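Local atomic coordinates of probable DNA endonuclease SmrA (Escherichia coli, PDB entry 3QD7), a protein that binds DNA and has DNA endonuclease activity, the piece described here carrying its Smr (small MutS-related) domain. Residues 59-64 with 101-106; 114-119 with 125-130. All blocks are in the same frame, centred on the assembly; numbering follows the deposited sequence.

Contact 1 (59-64 with 101-106)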
ATOM      1  N   GLU A  59      -5.428 -13.439   2.311  1.00 25.85           N
ATOM      2  CA  GLU A  59      -6.575 -12.519   2.416  1.00 26.93           C
ATOM      3  C   GLU A  59      -6.148 -11.075   2.132  1.00 23.71           C
ATOM      4  O   GLU A  59      -6.871 -10.348   1.475  1.00 27.15           O
ATOM      5  CB  GLU A  59      -7.266 -12.647   3.776  1.00 25.82           C
ATOM      6  CG  GLU A  59      -8.617 -11.922   3.883  1.00 35.93           C
ATOM      7  CD  GLU A  59      -9.773 -12.602   3.085  1.00 42.51           C
ATOM      8  OE1 GLU A  59     -10.806 -11.932   2.808  1.00 47.21           O
ATOM      9  OE2 GLU A  59      -9.659 -13.801   2.744  1.00 41.12           O
ATOM     10  N   CYS A  60      -4.978 -10.673   2.630  1.00 22.31           N
ATOM     11  CA  CYS A  60      -4.391  -9.362   2.327  1.00 25.47           C
ATOM     12  C   CYS A  60      -4.212  -9.187   0.837  1.00 24.43           C
ATOM     13  O   CYS A  60      -4.508  -8.128   0.312  1.00 25.57           O
ATOM     14  CB  CYS A  60      -3.014  -9.192   2.998  1.00 23.58           C
ATOM     15  SG  CYS A  60      -3.083  -8.955   4.773  1.00 27.89           S
ATOM     16  N   ARG A  61      -3.721 -10.224   0.160  1.00 23.04           N
ATOM     17  CA  ARG A  61      -3.501 -10.158  -1.289  1.00 22.35           C
ATOM     18  C   ARG A  61      -4.798  -9.946  -2.103  1.00 23.00           C
ATOM     19  O   ARG A  61      -4.811  -9.212  -3.103  1.00 21.07           O
ATOM     20  CB  ARG A  61      -2.762 -11.401  -1.779  1.00 25.22           C
ATOM     21  CG  ARG A  61      -2.208 -11.271  -3.196  1.00 23.83           C
ATOM     22  CD  ARG A  61      -1.528 -12.560  -3.665  1.00 23.74           C
ATOM     23  NE  ARG A  61      -2.554 -13.532  -3.972  1.00 28.94           N
ATOM     24  CZ  ARG A  61      -2.996 -13.783  -5.197  1.00 33.06           C
ATOM     25  NH1 ARG A  61      -2.445 -13.178  -6.247  1.00 27.62           N
ATOM     26  NH2 ARG A  61      -3.981 -14.649  -5.370  1.00 27.54           N
ATOM     27  N   LYS A  62      -5.877 -10.584  -1.659  1.00 22.91           N
ATOM     28  CA  LYS A  62      -7.199 -10.398  -2.273  1.00 23.34           C
ATOM     29  C   LYS A  62      -7.789  -9.004  -1.981  1.00 20.26           C
ATOM     30  O   LYS A  62      -8.343  -8.370  -2.867  1.00 21.26           O
ATOM     31  CB  LYS A  62      -8.161 -11.518  -1.823  1.00 22.91           C
ATOM     32  CG  LYS A  62      -7.666 -12.941  -2.160  1.00 27.23           C
ATOM     33  CD  LYS A  62      -8.782 -14.022  -2.098  1.00 33.81           C
ATOM     34  CE  LYS A  62      -9.274 -14.253  -0.682  1.00 38.36           C
ATOM     35  NZ  LYS A  62      -9.805 -15.632  -0.500  1.00 45.23           N
ATOM     36  N   MET A  63      -7.650  -8.532  -0.745  1.00 21.21           N
ATOM     37  CA  MET A  63      -8.164  -7.215  -0.339  1.00 23.52           C
ATOM     38  C   MET A  63      -7.431  -6.047  -1.022  1.00 20.74           C
ATOM     39  O   MET A  63      -8.044  -5.108  -1.496  1.00 20.50           O
ATOM     40  CB  MET A  63      -8.066  -7.067   1.192  1.00 23.30           C
ATOM     41  CG  MET A  63      -8.976  -8.020   1.965  1.00 24.02           C
ATOM     42  SD  MET A  63      -8.548  -8.110   3.719  1.00 30.45           S
ATOM     43  CE  MET A  63      -9.385  -6.648   4.323  1.00 20.51           C
ATOM     44  N   VAL A  64      -6.112  -6.117  -1.077  1.00 19.23           N
ATOM     45  CA  VAL A  64      -5.318  -5.044  -1.693  1.00 22.82           C
ATOM     46  C   VAL A  64      -5.674  -4.927  -3.185  1.00 20.74           C
ATOM     47  O   VAL A  64      -5.899  -3.838  -3.710  1.00 18.05           O
ATOM     48  CB  VAL A  64      -3.771  -5.304  -1.463  1.00 22.81           C
ATOM     49  CG1 VAL A  64      -2.891  -4.392  -2.326  1.00 21.67           C
ATOM     50  CG2 VAL A  64      -3.423  -5.175   0.040  1.00 14.87           C
ATOM     51  N   ALA A 101       4.463  -3.634   0.133  1.00 23.56           N
ATOM     52  CA  ALA A 101       5.518  -2.919  -0.594  1.00 25.59           C
ATOM     53  C   ALA A 101       5.710  -3.428  -2.031  1.00 25.06           C
ATOM     54  O   ALA A 101       5.858  -2.642  -2.953  1.00 23.50           O
ATOM     55  CB  ALA A 101       6.835  -2.994   0.165  1.00 23.29           C
ATOM     56  N   ARG A 102       5.728  -4.748  -2.207  1.00 20.41           N
ATOM     57  CA  ARG A 102       5.879  -5.330  -3.527  1.00 17.86           C
ATOM     58  C   ARG A 102       4.608  -5.162  -4.347  1.00 20.44           C
ATOM     59  O   ARG A 102       4.669  -4.758  -5.505  1.00 21.34           O
ATOM     60  CB  ARG A 102       6.185  -6.822  -3.397  1.00 22.08           C
ATOM     61  CG  ARG A 102       5.984  -7.590  -4.688  1.00 24.61           C
ATOM     62  CD  ARG A 102       5.957  -9.059  -4.426  1.00 35.19           C
ATOM     63  NE  ARG A 102       7.309  -9.563  -4.208  1.00 39.52           N
ATOM     64  CZ  ARG A 102       7.632 -10.847  -4.220  1.00 38.13           C
ATOM     65  NH1 ARG A 102       6.690 -11.763  -4.439  1.00 35.41           N
ATOM     66  NH2 ARG A 102       8.893 -11.209  -4.020  1.00 34.60           N
ATOM     67  N   TRP A 103       3.458  -5.499  -3.762  1.00 18.13           N
ATOM     68  CA  TRP A 103       2.188  -5.485  -4.516  1.00 19.89           C
ATOM     69  C   TRP A 103       1.863  -4.136  -5.134  1.00 21.91           C
ATOM     70  O   TRP A 103       1.355  -4.073  -6.258  1.00 15.10           O
ATOM     71  CB  TRP A 103       1.030  -5.949  -3.635  1.00 16.77           C
ATOM     72  CG  TRP A 103       1.165  -7.368  -3.168  1.00 17.53           C
ATOM     73  CD1 TRP A 103       1.896  -8.368  -3.747  1.00 18.60           C
ATOM     74  CD2 TRP A 103       0.531  -7.946  -2.024  1.00 19.67           C
ATOM     75  NE1 TRP A 103       1.759  -9.537  -3.024  1.00 23.80           N
ATOM     76  CE2 TRP A 103       0.920  -9.303  -1.965  1.00 22.78           C
ATOM     77  CE3 TRP A 103      -0.348  -7.460  -1.068  1.00 15.88           C
ATOM     78  CZ2 TRP A 103       0.466 -10.169  -0.969  1.00 23.16           C
ATOM     79  CZ3 TRP A 103      -0.802  -8.314  -0.085  1.00 20.17           C
ATOM     80  CH2 TRP A 103      -0.382  -9.654  -0.030  1.00 19.60           C
ATOM     81  N   LEU A 104       2.176  -3.050  -4.412  1.00 17.80           N
ATOM     82  CA  LEU A 104       1.848  -1.730  -4.910  1.00 16.31           C
ATOM     83  C   LEU A 104       2.654  -1.395  -6.147  1.00 22.24           C
ATOM     84  O   LEU A 104       2.133  -0.735  -7.036  1.00 22.88           O
ATOM     85  CB  LEU A 104       2.002  -0.642  -3.843  1.00 14.12           C
ATOM     86  CG  LEU A 104       1.050  -0.723  -2.659  1.00 20.16           C
ATOM     87  CD1 LEU A 104       1.417   0.294  -1.557  1.00 19.92           C
ATOM     88  CD2 LEU A 104      -0.405  -0.578  -3.101  1.00 20.09           C
ATOM     89  N   THR A 105       3.912  -1.860  -6.223  1.00 21.69           N
ATOM     90  CA  THR A 105       4.739  -1.586  -7.411  1.00 22.58           C
ATOM     91  C   THR A 105       4.230  -2.345  -8.653  1.00 25.36           C
ATOM     92  O   THR A 105       4.582  -1.995  -9.787  1.00 27.86           O
ATOM     93  CB  THR A 105       6.226  -1.920  -7.212  1.00 21.79           C
ATOM     94  OG1 THR A 105       6.379  -3.340  -7.125  1.00 22.13           O
ATOM     95  CG2 THR A 105       6.805  -1.260  -5.936  1.00 21.52           C
ATOM     96  N   GLU A 106       3.403  -3.367  -8.441  1.00 22.21           N
ATOM     97  CA  GLU A 106       2.881  -4.195  -9.552  1.00 25.59           C
ATOM     98  C   GLU A 106       1.667  -3.605 -10.298  1.00 28.03           C
ATOM     99  O   GLU A 106       1.297  -4.073 -11.397  1.00 26.52           O
ATOM    100  CB  GLU A 106       2.586  -5.606  -9.044  1.00 24.73           C
ATOM    101  CG  GLU A 106       3.863  -6.336  -8.763  1.00 24.33           C
ATOM    102  CD  GLU A 106       3.671  -7.680  -8.117  1.00 29.42           C
ATOM    103  OE1 GLU A 106       2.669  -7.899  -7.442  1.00 33.30           O
ATOM    104  OE2 GLU A 106       4.568  -8.521  -8.244  1.00 40.07           O
TER
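Helices 57-73 and 92-105 of the Smr domain run side by side and meet through Trp103, whose indole spans the 11.2 Å between the local axes, which cross at -31°. With CG anti to its own carbonyl carbon (chi1 -63°), the indole reaches across and lays its six-membered ring against the first helix. Arg61 covers one face: its CG stands 4.0 Å from the centroid of that ring in a CH-pi contact, offset toward the rim, and Arg61 CB lies 3.4 Å from Trp103 CH2. At the ring's edge Cys60 CB meets Trp103 CZ3 at 3.9 Å, and Val64 CG2 lies 4.0 Å from Trp103 CE3. No hydrogen bond joins the two segments; the indole packs on the Arg61 methylenes and the helix backbone. The polar ends are held by the N-terminal segment, Trp103 NE1 bonding Thr11 O and Arg61 NH1 bonding Leu10 O. A serine in place of Trp103 would probably open a gap between the helices and leave the Arg61 methylenes without their ring and Thr11 O without its indole donor. Tyr99, one turn earlier on helix 92-105, also meets the indole, while Leu104 turns to Tyr113 of strand 110-115, setting this helix against the sheet.

Contact 2 (114-119 with 125-130)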
ATOM      1  N   CYS A 114       4.734   5.964   0.540  1.00 21.73           N
ATOM      2  CA  CYS A 114       5.661   6.246   1.648  1.00 23.27           C
ATOM      3  C   CYS A 114       4.980   6.004   2.997  1.00 22.07           C
ATOM      4  O   CYS A 114       3.760   5.947   3.082  1.00 20.62           O
ATOM      5  CB  CYS A 114       6.191   7.670   1.575  1.00 22.15           C
ATOM      6  SG  CYS A 114       4.929   8.891   1.985  1.00 30.06           S
ATOM      7  N   THR A 115       5.781   5.876   4.048  1.00 20.33           N
ATOM      8  CA  THR A 115       5.252   5.633   5.391  1.00 20.58           C
ATOM      9  C   THR A 115       4.328   6.816   5.765  1.00 20.83           C
ATOM     10  O   THR A 115       4.609   7.947   5.402  1.00 19.59           O
ATOM     11  CB  THR A 115       6.425   5.377   6.387  1.00 21.68           C
ATOM     12  OG1 THR A 115       7.172   4.231   5.958  1.00 23.56           O
ATOM     13  CG2 THR A 115       5.920   5.077   7.758  1.00 20.89           C
ATOM     14  N   ALA A 116       3.200   6.532   6.412  1.00 20.31           N
ATOM     15  CA  ALA A 116       2.244   7.559   6.835  1.00 20.60           C
ATOM     16  C   ALA A 116       2.768   8.423   7.986  1.00 21.49           C
ATOM     17  O   ALA A 116       3.653   8.019   8.711  1.00 22.74           O
ATOM     18  CB  ALA A 116       0.946   6.903   7.249  1.00 21.46           C
ATOM     19  N   LEU A 117       2.207   9.616   8.144  1.00 27.90           N
ATOM     20  CA  LEU A 117       2.402  10.428   9.345  1.00 23.35           C
ATOM     21  C   LEU A 117       1.702   9.729  10.521  1.00 24.91           C
ATOM     22  O   LEU A 117       0.783   8.930  10.295  1.00 22.48           O
ATOM     23  CB  LEU A 117       1.820  11.827   9.104  1.00 28.04           C
ATOM     24  CG  LEU A 117       2.715  12.910   8.468  1.00 34.42           C
ATOM     25  CD1 LEU A 117       3.800  12.358   7.576  1.00 33.53           C
ATOM     26  CD2 LEU A 117       1.873  13.890   7.689  1.00 33.53           C
ATOM     27  N   PRO A 118       2.114  10.033  11.771  1.00 25.77           N
ATOM     28  CA  PRO A 118       1.522   9.370  12.938  1.00 22.90           C
ATOM     29  C   PRO A 118       0.008   9.518  13.060  1.00 25.59           C
ATOM     30  O   PRO A 118      -0.664   8.594  13.515  1.00 24.10           O
ATOM     31  CB  PRO A 118       2.221  10.050  14.114  1.00 26.84           C
ATOM     32  CG  PRO A 118       3.579  10.562  13.499  1.00 19.57           C
ATOM     33  CD  PRO A 118       3.137  11.034  12.173  1.00 25.62           C
ATOM     34  N   HIS A 119      -0.547  10.632  12.611  1.00 20.50           N
ATOM     35  CA  HIS A 119      -1.991  10.812  12.751  1.00 23.99           C
ATOM     36  C   HIS A 119      -2.768   9.934  11.765  1.00 27.13           C
ATOM     37  O   HIS A 119      -3.989   9.878  11.824  1.00 24.79           O
ATOM     38  CB  HIS A 119      -2.392  12.294  12.661  1.00 24.64           C
ATOM     39  CG  HIS A 119      -2.325  12.869  11.283  1.00 28.14           C
ATOM     40  ND1 HIS A 119      -1.136  13.100  10.626  1.00 28.49           N
ATOM     41  CD2 HIS A 119      -3.302  13.293  10.446  1.00 23.41           C
ATOM     42  CE1 HIS A 119      -1.381  13.630   9.444  1.00 26.51           C
ATOM     43  NE2 HIS A 119      -2.689  13.754   9.307  1.00 31.70           N
ATOM     44  N   ALA A 125       1.280   2.194   8.706  1.00 16.46           N
ATOM     45  CA  ALA A 125       0.446   2.437   7.509  1.00 18.71           C
ATOM     46  C   ALA A 125       1.223   3.102   6.435  1.00 17.14           C
ATOM     47  O   ALA A 125       2.262   3.724   6.713  1.00 20.70           O
ATOM     48  CB  ALA A 125      -0.772   3.312   7.886  1.00 13.34           C
ATOM     49  N   CYS A 126       0.751   3.035   5.199  1.00 20.96           N
ATOM     50  CA  CYS A 126       1.385   3.842   4.167  1.00 17.90           C
ATOM     51  C   CYS A 126       0.390   4.556   3.252  1.00 23.13           C
ATOM     52  O   CYS A 126      -0.718   4.058   2.984  1.00 20.93           O
ATOM     53  CB  CYS A 126       2.424   3.039   3.372  1.00 28.23           C
ATOM     54  SG  CYS A 126       1.706   1.795   2.331  1.00 37.56           S
ATOM     55  N   TYR A 127       0.803   5.743   2.825  1.00 16.72           N
ATOM     56  CA  TYR A 127       0.118   6.577   1.848  1.00 18.41           C
ATOM     57  C   TYR A 127       0.479   6.034   0.506  1.00 18.27           C
ATOM     58  O   TYR A 127       1.638   5.677   0.289  1.00 19.69           O
ATOM     59  CB  TYR A 127       0.692   8.000   1.873  1.00 18.47           C
ATOM     60  CG  TYR A 127       0.403   8.766   3.122  1.00 18.63           C
ATOM     61  CD1 TYR A 127      -0.777   8.548   3.819  1.00 19.51           C
ATOM     62  CD2 TYR A 127       1.292   9.734   3.603  1.00 18.61           C
ATOM     63  CE1 TYR A 127      -1.079   9.245   4.951  1.00 22.23           C
ATOM     64  CE2 TYR A 127       0.996  10.445   4.752  1.00 24.04           C
ATOM     65  CZ  TYR A 127      -0.201  10.187   5.413  1.00 23.57           C
ATOM     66  OH  TYR A 127      -0.548  10.857   6.545  1.00 28.06           O
ATOM     67  N   VAL A 128      -0.470   6.040  -0.417  1.00 22.61           N
ATOM     68  CA  VAL A 128      -0.213   5.581  -1.760  1.00 20.09           C
ATOM     69  C   VAL A 128      -0.745   6.638  -2.745  1.00 26.73           C
ATOM     70  O   VAL A 128      -1.895   7.088  -2.624  1.00 23.03           O
ATOM     71  CB  VAL A 128      -0.895   4.187  -2.023  1.00 22.55           C
ATOM     72  CG1 VAL A 128      -0.549   3.635  -3.414  1.00 18.86           C
ATOM     73  CG2 VAL A 128      -0.571   3.184  -0.923  1.00 22.13           C
ATOM     74  N   ALA A 129       0.089   7.031  -3.713  1.00 21.22           N
ATOM     75  CA  ALA A 129      -0.354   7.940  -4.772  1.00 23.05           C
ATOM     76  C   ALA A 129      -0.846   7.132  -5.972  1.00 22.10           C
ATOM     77  O   ALA A 129      -0.150   6.240  -6.454  1.00 22.56           O
ATOM     78  CB  ALA A 129       0.755   8.914  -5.183  1.00 20.39           C
ATOM     79  N   LEU A 130      -2.041   7.469  -6.437  1.00 16.14           N
ATOM     80  CA  LEU A 130      -2.679   6.762  -7.537  1.00 19.63           C
ATOM     81  C   LEU A 130      -2.848   7.714  -8.728  1.00 20.14           C
ATOM     82  O   LEU A 130      -3.265   8.861  -8.552  1.00 23.06           O
ATOM     83  CB  LEU A 130      -4.052   6.235  -7.083  1.00 16.97           C
ATOM     84  CG  LEU A 130      -4.279   4.812  -6.546  1.00 20.76           C
ATOM     85  CD1 LEU A 130      -3.116   4.133  -5.915  1.00 18.77           C
ATOM     86  CD2 LEU A 130      -5.419   4.783  -5.597  1.00 18.35           C
TER
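Ala125 opens the returning strand of the hairpin 110-115/125-130 by accepting Ala116 N on its carbonyl O at 3.0 Å; the N-H points almost straight at the oxygen (167°), but the donor sits above the carbonyl plane. Beside this bond the methyl groups of Ala116 and Ala125 touch, CB to CB 4.0 Å. Cys126 pairs with Thr115 at an antiparallel non-hydrogen-bonded position, and its CB packs on Cys114 O. Its side chain and that of Thr115 diverge, Thr115 OG1 turning to Leu24 N. Tyr127 forms the hydrogen-bonded pair with Cys114: Tyr127 N gives to Cys114 O at 3.0 Å, and Cys114 N gives to Tyr127 O at 3.1 Å. With CG anti to the carbonyl carbon (chi1 -68°), the phenol lies over the chain where it leaves the partner strand. Ala116 CA stands 3.9 Å from the ring centroid, over one face and only 14° off the normal, a CH-pi contact. Cys114 SG comes in at the ring edge, 4.1 Å from Tyr127 CD2, as a sulfur-aromatic contact. At the far end Tyr127 OH takes a weak hydrogen bond from Leu117 N (3.4 Å), touches Leu117 CB, and bonds His120 ND1. Beyond Tyr127, Val128 to Leu130 continue the strand between 110-115 and 78-82, with backbone hydrogen bonds from Ala129 to Gln111 and Ala112. The chemistry thus changes along the hairpin: backbone bonds grip Cys114 and Ala116, after which one tyrosine, stacked also with Tyr44, takes over, its ring packing on Ala116 and its hydroxyl bonded to His120 and only weakly to Leu117.

From the N terminus, residues 8-16 first reach forward to the helices of contact 1, and strand 25-27 later joins the sheet beside 110-115. Contact 1 then closes a long loop, from helix 57-73 through strand 78-82 to helix 92-105. Contact 2 follows in series, neither nested in it nor crossing it, and closes the hairpin, whose strands are joined by the nine-residue loop 116-124. Helix 92-105 is followed, after a short connection, by strand 110-115. The centres, 15 Å apart, lie on opposite sides of the chain's centre, yet the contacts touch: Leu104 CD1 packs 3.6 Å from Val128 CG2. Together they tie a helix layer to the strands of the alpha/beta/alpha fold.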